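Histidine kinase (Synechocystis sp., PDB 5DFY) is a cyanobacteriochrome, probably a sensor kinase using ATP to phosphorylate protein in a two-component pathway, whose bilin-binding GAF domain, described here, carries covalent phycocyanobilin and is photochromic. Local coordinates at residues L51-L65 with L185-A199. Numbering follows the deposited sequence.
Sequences LQNIFRATSDEVRHL and LHQIANQLGVAVYQA
The N- and C-terminal helices of this bilin-binding GAF domain pair antiparallel on one side of its central sheet, and I188 of the second helix is a knob in the hole formed by T58, E61, V62 and L65 of the first. The axes of segments 51-65 and 185-199 come within 10.4 Å of each other at 169°, a worked example of how the first and last helices of a domain are joined by apolar side chains. The two branches of I188 divide the work: CG2, anti to the backbone N, meets CG2 of T58 and CG2 of V62, while CD1 reaches CD1 of L65 at 4.0 Å. Cutting this side chain back to an alanine here is likely to open a gap in that hole, leaving L65 CD1 and T58 CG2 without the methyls they meet. Nearer the sheet, CD1 of L185 lies against both methyls of V62, 3.7 Å from CG1 and from CG2 alike.

One turn on, L192 takes over. With CG anti to the backbone N (chi1 170°), it sets CD1 against the first helix, where it presses on I54 CG2 at a tight 3.5 Å and also meets T58 OG1 and the ring of F55. The F55 side chain crosses that of V196 at about a right angle, CE1 lying 3.8 Å from CG2 of V196. Alongside, A195 CB takes I54 CG2, and one turn further A199 CB meets I54 CD1 and L51 CD2. The polar link is indirect: a water donates to I188 O and also hydrogen-bonds T58 OG1 at 3.0 Å.

F55, S59 and V62 on one helix and L185, I188 and A189 on the other also touch the sheet, while Q191 and Q198 exchange hydrogen bonds with Q198 and Q191 of the second subunit. Terminal helices packed together against an antiparallel sheet, with the chromophore on its other side, are the hallmark of the GAF fold in phytochrome-related photoreceptors.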
loop_
_atom_site.group_PDB
_atom_site.type_symbol
_atom_site.label_atom_id
_atom_site.label_comp_id
_atom_site.label_asym_id
_atom_site.label_seq_id
_atom_site.Cartn_x
_atom_site.Cartn_y
_atom_site.Cartn_z
ATOM N N LEU A 51 2.924 -16.291 -4.376
ATOM C CA LEU A 51 2.656 -15.223 -5.331
ATOM C C LEU A 51 1.942 -15.722 -6.580
ATOM O O LEU A 51 0.978 -15.110 -7.013
ATOM C CB LEU A 51 3.946 -14.530 -5.756
ATOM C CG LEU A 51 4.462 -13.324 -4.963
ATOM C CD1 LEU A 51 5.526 -12.643 -5.798
ATOM C CD2 LEU A 51 3.371 -12.329 -4.579
ATOM N N GLN A 52 2.410 -16.809 -7.187
ATOM C CA GLN A 52 1.735 -17.281 -8.390
ATOM C C GLN A 52 0.312 -17.694 -8.058
ATOM O O GLN A 52 -0.570 -17.539 -8.885
ATOM C CB GLN A 52 2.487 -18.431 -9.059
ATOM C CG GLN A 52 3.611 -17.971 -9.997
ATOM C CD GLN A 52 3.129 -17.176 -11.225
ATOM O OE1 GLN A 52 2.074 -17.457 -11.811
ATOM N NE2 GLN A 52 3.906 -16.172 -11.606
ATOM N N ASN A 53 0.070 -18.164 -6.839
ATOM C CA ASN A 53 -1.287 -18.462 -6.417
ATOM C C ASN A 53 -2.146 -17.202 -6.389
ATOM O O ASN A 53 -3.307 -17.245 -6.756
ATOM C CB ASN A 53 -1.327 -19.120 -5.037
ATOM C CG ASN A 53 -1.025 -20.606 -5.082
ATOM O OD1 ASN A 53 -0.965 -21.217 -6.154
ATOM N ND2 ASN A 53 -0.853 -21.203 -3.906
ATOM N N ILE A 54 -1.581 -16.090 -5.927
ATOM C CA ILE A 54 -2.317 -14.833 -5.900
ATOM C C ILE A 54 -2.644 -14.390 -7.332
ATOM O O ILE A 54 -3.769 -13.979 -7.617
ATOM C CB ILE A 54 -1.514 -13.737 -5.171
ATOM C CG1 ILE A 54 -1.468 -14.062 -3.676
ATOM C CG2 ILE A 54 -2.129 -12.361 -5.400
ATOM C CD1 ILE A 54 -0.415 -13.259 -2.917
ATOM N N PHE A 55 -1.661 -14.472 -8.218
ATOM C CA PHE A 55 -1.852 -14.071 -9.603
ATOM C C PHE A 55 -2.865 -14.963 -10.295
ATOM O O PHE A 55 -3.696 -14.495 -11.075
ATOM C CB PHE A 55 -0.531 -14.103 -10.376
ATOM C CG PHE A 55 0.518 -13.197 -9.820
ATOM C CD1 PHE A 55 0.197 -11.915 -9.404
ATOM C CD2 PHE A 55 1.823 -13.619 -9.703
ATOM C CE1 PHE A 55 1.168 -11.070 -8.883
ATOM C CE2 PHE A 55 2.787 -12.787 -9.167
ATOM C CZ PHE A 55 2.449 -11.512 -8.749
ATOM N N ARG A 56 -2.770 -16.276 -10.016
ATOM C CA ARG A 56 -3.763 -17.179 -10.608
ATOM C C ARG A 56 -5.164 -16.827 -10.140
ATOM O O ARG A 56 -6.098 -16.692 -10.944
ATOM C CB ARG A 56 -3.421 -18.632 -10.254
ATOM C CG ARG A 56 -4.355 -19.662 -10.884
ATOM C CD ARG A 56 -3.933 -21.070 -10.472
ATOM N NE ARG A 56 -4.090 -21.280 -9.033
ATOM C CZ ARG A 56 -3.086 -21.311 -8.155
ATOM N NH1 ARG A 56 -1.825 -21.139 -8.557
ATOM N NH2 ARG A 56 -3.345 -21.509 -6.863
ATOM N N ALA A 57 -5.338 -16.648 -8.856
ATOM C CA ALA A 57 -6.659 -16.383 -8.325
ATOM C C ALA A 57 -7.220 -15.106 -8.929
ATOM O O ALA A 57 -8.362 -15.071 -9.365
ATOM C CB ALA A 57 -6.628 -16.282 -6.797
ATOM N N THR A 58 -6.410 -14.057 -8.956
ATOM C CA THR A 58 -6.888 -12.779 -9.455
ATOM C C THR A 58 -7.221 -12.867 -10.932
ATOM O O THR A 58 -8.266 -12.388 -11.362
ATOM C CB THR A 58 -5.846 -11.652 -9.243
ATOM O OG1 THR A 58 -5.673 -11.427 -7.840
ATOM C CG2 THR A 58 -6.305 -10.359 -9.908
ATOM N N SER A 59 -6.344 -13.471 -11.712
ATOM C CA SER A 59 -6.488 -13.487 -13.164
ATOM C C SER A 59 -7.726 -14.292 -13.552
ATOM O O SER A 59 -8.494 -13.896 -14.418
ATOM C CB SER A 59 -5.246 -14.081 -13.841
ATOM O OG SER A 59 -4.083 -13.295 -13.583
ATOM N N ASP A 60 -7.888 -15.450 -12.903
ATOM C CA ASP A 60 -9.052 -16.295 -13.159
ATOM C C ASP A 60 -10.339 -15.598 -12.717
ATOM O O ASP A 60 -11.378 -15.713 -13.371
ATOM C CB ASP A 60 -8.950 -17.641 -12.427
ATOM C CG ASP A 60 -7.891 -18.575 -13.012
ATOM O OD1 ASP A 60 -7.361 -18.334 -14.128
ATOM O OD2 ASP A 60 -7.598 -19.592 -12.339
ATOM N N GLU A 61 -10.278 -14.863 -11.606
ATOM C CA GLU A 61 -11.432 -14.118 -11.132
ATOM C C GLU A 61 -11.858 -13.051 -12.150
ATOM O O GLU A 61 -13.045 -12.934 -12.467
ATOM C CB GLU A 61 -11.119 -13.493 -9.759
ATOM C CG GLU A 61 -12.221 -12.581 -9.207
ATOM C CD GLU A 61 -11.825 -11.883 -7.896
ATOM O OE1 GLU A 61 -10.651 -11.470 -7.743
ATOM O OE2 GLU A 61 -12.705 -11.743 -7.023
ATOM N N VAL A 62 -10.894 -12.300 -12.678
ATOM C CA VAL A 62 -11.192 -11.290 -13.686
ATOM C C VAL A 62 -11.856 -11.932 -14.898
ATOM O O VAL A 62 -12.863 -11.442 -15.402
ATOM C CB VAL A 62 -9.933 -10.531 -14.114
ATOM C CG1 VAL A 62 -10.232 -9.612 -15.285
ATOM C CG2 VAL A 62 -9.368 -9.765 -12.928
ATOM N N ARG A 63 -11.286 -13.035 -15.370
ATOM C CA ARG A 63 -11.763 -13.634 -16.604
ATOM C C ARG A 63 -13.188 -14.125 -16.387
ATOM O O ARG A 63 -14.035 -13.983 -17.266
ATOM C CB ARG A 63 -10.858 -14.780 -17.059
ATOM C CG ARG A 63 -11.276 -15.308 -18.446
ATOM C CD ARG A 63 -10.174 -16.103 -19.125
ATOM N NE ARG A 63 -9.813 -17.329 -18.423
ATOM C CZ ARG A 63 -10.465 -18.489 -18.526
ATOM N NH1 ARG A 63 -11.549 -18.591 -19.282
ATOM N NH2 ARG A 63 -10.025 -19.552 -17.864
ATOM N N HIS A 64 -13.419 -14.680 -15.201
ATOM C CA HIS A 64 -14.733 -15.149 -14.782
ATOM C C HIS A 64 -15.741 -13.991 -14.667
ATOM O O HIS A 64 -16.833 -14.051 -15.239
ATOM C CB HIS A 64 -14.584 -15.900 -13.455
ATOM C CG HIS A 64 -15.847 -16.533 -12.967
ATOM N ND1 HIS A 64 -16.358 -16.299 -11.708
ATOM C CD2 HIS A 64 -16.695 -17.399 -13.565
ATOM C CE1 HIS A 64 -17.475 -16.989 -11.555
ATOM N NE2 HIS A 64 -17.702 -17.666 -12.667
ATOM N N LEU A 65 -15.374 -12.924 -13.965
ATOM C CA LEU A 65 -16.314 -11.831 -13.739
ATOM C C LEU A 65 -16.628 -11.015 -14.969
ATOM O O LEU A 65 -17.768 -10.571 -15.137
ATOM C CB LEU A 65 -15.799 -10.886 -12.654
ATOM C CG LEU A 65 -15.713 -11.494 -11.258
ATOM C CD1 LEU A 65 -15.059 -10.491 -10.304
ATOM C CD2 LEU A 65 -17.083 -11.878 -10.743
ATOM N N LEU A 185 -12.504 -3.479 -12.361
ATOM C CA LEU A 185 -11.153 -3.981 -12.600
ATOM C C LEU A 185 -10.133 -3.121 -11.858
ATOM O O LEU A 185 -9.139 -3.624 -11.329
ATOM C CB LEU A 185 -10.836 -4.041 -14.092
ATOM C CG LEU A 185 -9.548 -4.799 -14.413
ATOM C CD1 LEU A 185 -9.619 -6.225 -13.936
ATOM C CD2 LEU A 185 -9.292 -4.762 -15.901
ATOM N N HIS A 186 -10.399 -1.820 -11.799
ATOM C CA HIS A 186 -9.546 -0.895 -11.055
ATOM C C HIS A 186 -9.408 -1.356 -9.593
ATOM O O HIS A 186 -8.304 -1.380 -9.046
ATOM C CB HIS A 186 -10.123 0.530 -11.114
ATOM C CG HIS A 186 -9.234 1.563 -10.489
ATOM N ND1 HIS A 186 -8.442 2.410 -11.224
ATOM C CD2 HIS A 186 -9.024 1.875 -9.189
ATOM C CE1 HIS A 186 -7.743 3.184 -10.400
ATOM N NE2 HIS A 186 -8.090 2.890 -9.167
ATOM N N GLN A 187 -10.518 -1.755 -8.976
ATOM C CA GLN A 187 -10.460 -2.220 -7.590
ATOM C C GLN A 187 -9.839 -3.618 -7.448
ATOM O O GLN A 187 -9.147 -3.888 -6.468
ATOM C CB GLN A 187 -11.845 -2.213 -6.952
ATOM C CG GLN A 187 -12.430 -0.810 -6.756
ATOM C CD GLN A 187 -11.471 0.125 -6.049
ATOM O OE1 GLN A 187 -10.758 -0.265 -5.116
ATOM N NE2 GLN A 187 -11.414 1.364 -6.518
ATOM N N ILE A 188 -10.112 -4.512 -8.394
ATOM C CA ILE A 188 -9.470 -5.825 -8.355
ATOM C C ILE A 188 -7.950 -5.648 -8.395
ATOM O O ILE A 188 -7.194 -6.336 -7.689
ATOM C CB ILE A 188 -9.960 -6.726 -9.524
ATOM C CG1 ILE A 188 -11.414 -7.092 -9.285
ATOM C CG2 ILE A 188 -9.105 -7.997 -9.640
ATOM C CD1 ILE A 188 -12.063 -7.816 -10.413
ATOM N N ALA A 189 -7.482 -4.706 -9.203
ATOM C CA ALA A 189 -6.052 -4.449 -9.262
ATOM C C ALA A 189 -5.528 -3.833 -7.952
ATOM O O ALA A 189 -4.464 -4.199 -7.491
ATOM C CB ALA A 189 -5.707 -3.540 -10.452
ATOM N N ASN A 190 -6.291 -2.923 -7.353
ATOM C CA ASN A 190 -5.909 -2.390 -6.039
ATOM C C ASN A 190 -5.734 -3.528 -5.027
ATOM O O ASN A 190 -4.773 -3.565 -4.268
ATOM C CB ASN A 190 -6.957 -1.429 -5.487
ATOM C CG ASN A 190 -6.971 -0.072 -6.177
ATOM O OD1 ASN A 190 -6.026 0.326 -6.858
ATOM N ND2 ASN A 190 -8.067 0.654 -5.983
ATOM N N GLN A 191 -6.666 -4.467 -5.037
ATOM C CA GLN A 191 -6.642 -5.592 -4.101
ATOM C C GLN A 191 -5.463 -6.509 -4.380
ATOM O O GLN A 191 -4.815 -7.015 -3.468
ATOM C CB GLN A 191 -7.942 -6.392 -4.179
ATOM C CG GLN A 191 -7.944 -7.636 -3.279
ATOM C CD GLN A 191 -7.664 -7.294 -1.818
ATOM O OE1 GLN A 191 -6.618 -7.662 -1.240
ATOM N NE2 GLN A 191 -8.592 -6.564 -1.221
ATOM N N LEU A 192 -5.166 -6.721 -5.657
ATOM C CA LEU A 192 -4.005 -7.514 -6.046
ATOM C C LEU A 192 -2.724 -6.886 -5.499
ATOM O O LEU A 192 -1.847 -7.570 -4.969
ATOM C CB LEU A 192 -3.913 -7.648 -7.564
ATOM C CG LEU A 192 -2.618 -8.253 -8.098
ATOM C CD1 LEU A 192 -2.422 -9.687 -7.597
ATOM C CD2 LEU A 192 -2.671 -8.215 -9.624
ATOM N N GLY A 193 -2.603 -5.567 -5.650
ATOM C CA GLY A 193 -1.412 -4.872 -5.215
ATOM C C GLY A 193 -1.206 -4.982 -3.712
ATOM O O GLY A 193 -0.078 -5.154 -3.232
ATOM N N VAL A 194 -2.298 -4.865 -2.959
ATOM C CA VAL A 194 -2.237 -5.047 -1.510
ATOM C C VAL A 194 -1.838 -6.482 -1.163
ATOM O O VAL A 194 -1.037 -6.692 -0.268
ATOM C CB VAL A 194 -3.591 -4.694 -0.848
ATOM C CG1 VAL A 194 -3.689 -5.268 0.556
ATOM C CG2 VAL A 194 -3.780 -3.214 -0.824
ATOM N N ALA A 195 -2.374 -7.475 -1.874
ATOM C CA ALA A 195 -1.993 -8.866 -1.617
ATOM C C ALA A 195 -0.515 -9.085 -1.879
ATOM O O ALA A 195 0.153 -9.791 -1.134
ATOM C CB ALA A 195 -2.825 -9.817 -2.469
ATOM N N VAL A 196 0.007 -8.511 -2.962
ATOM C CA VAL A 196 1.419 -8.635 -3.257
ATOM C C VAL A 196 2.256 -7.989 -2.150
ATOM O O VAL A 196 3.214 -8.578 -1.672
ATOM C CB VAL A 196 1.766 -8.027 -4.643
ATOM C CG1 VAL A 196 3.246 -7.965 -4.862
ATOM C CG2 VAL A 196 1.101 -8.866 -5.739
ATOM N N TYR A 197 1.873 -6.795 -1.710
ATOM C CA TYR A 197 2.689 -6.125 -0.707
ATOM C C TYR A 197 2.641 -6.885 0.622
ATOM O O TYR A 197 3.667 -7.036 1.270
ATOM C CB TYR A 197 2.248 -4.662 -0.522
ATOM C CG TYR A 197 3.229 -3.828 0.267
ATOM C CD1 TYR A 197 4.597 -3.910 0.037
ATOM C CD2 TYR A 197 2.792 -2.927 1.190
ATOM C CE1 TYR A 197 5.489 -3.150 0.749
ATOM C CE2 TYR A 197 3.678 -2.152 1.907
ATOM C CZ TYR A 197 5.020 -2.260 1.672
ATOM O OH TYR A 197 5.903 -1.495 2.398
ATOM N N GLN A 198 1.450 -7.358 0.995
ATOM C CA GLN A 198 1.289 -8.148 2.215
ATOM C C GLN A 198 2.205 -9.377 2.174
ATOM O O GLN A 198 2.868 -9.709 3.163
ATOM C CB GLN A 198 -0.177 -8.544 2.385
ATOM C CG GLN A 198 -0.451 -9.447 3.572
ATOM C CD GLN A 198 -0.137 -8.774 4.893
ATOM O OE1 GLN A 198 0.965 -8.925 5.456
ATOM N NE2 GLN A 198 -1.104 -8.027 5.402
ATOM N N ALA A 199 2.260 -10.031 1.021
ATOM C CA ALA A 199 3.090 -11.229 0.866
ATOM C C ALA A 199 4.552 -10.866 1.024
ATOM O O ALA A 199 5.318 -11.611 1.635
ATOM C CB ALA A 199 2.842 -11.883 -0.477
HETATM O O HOH W 1 -7.318 -9.124 -6.760
#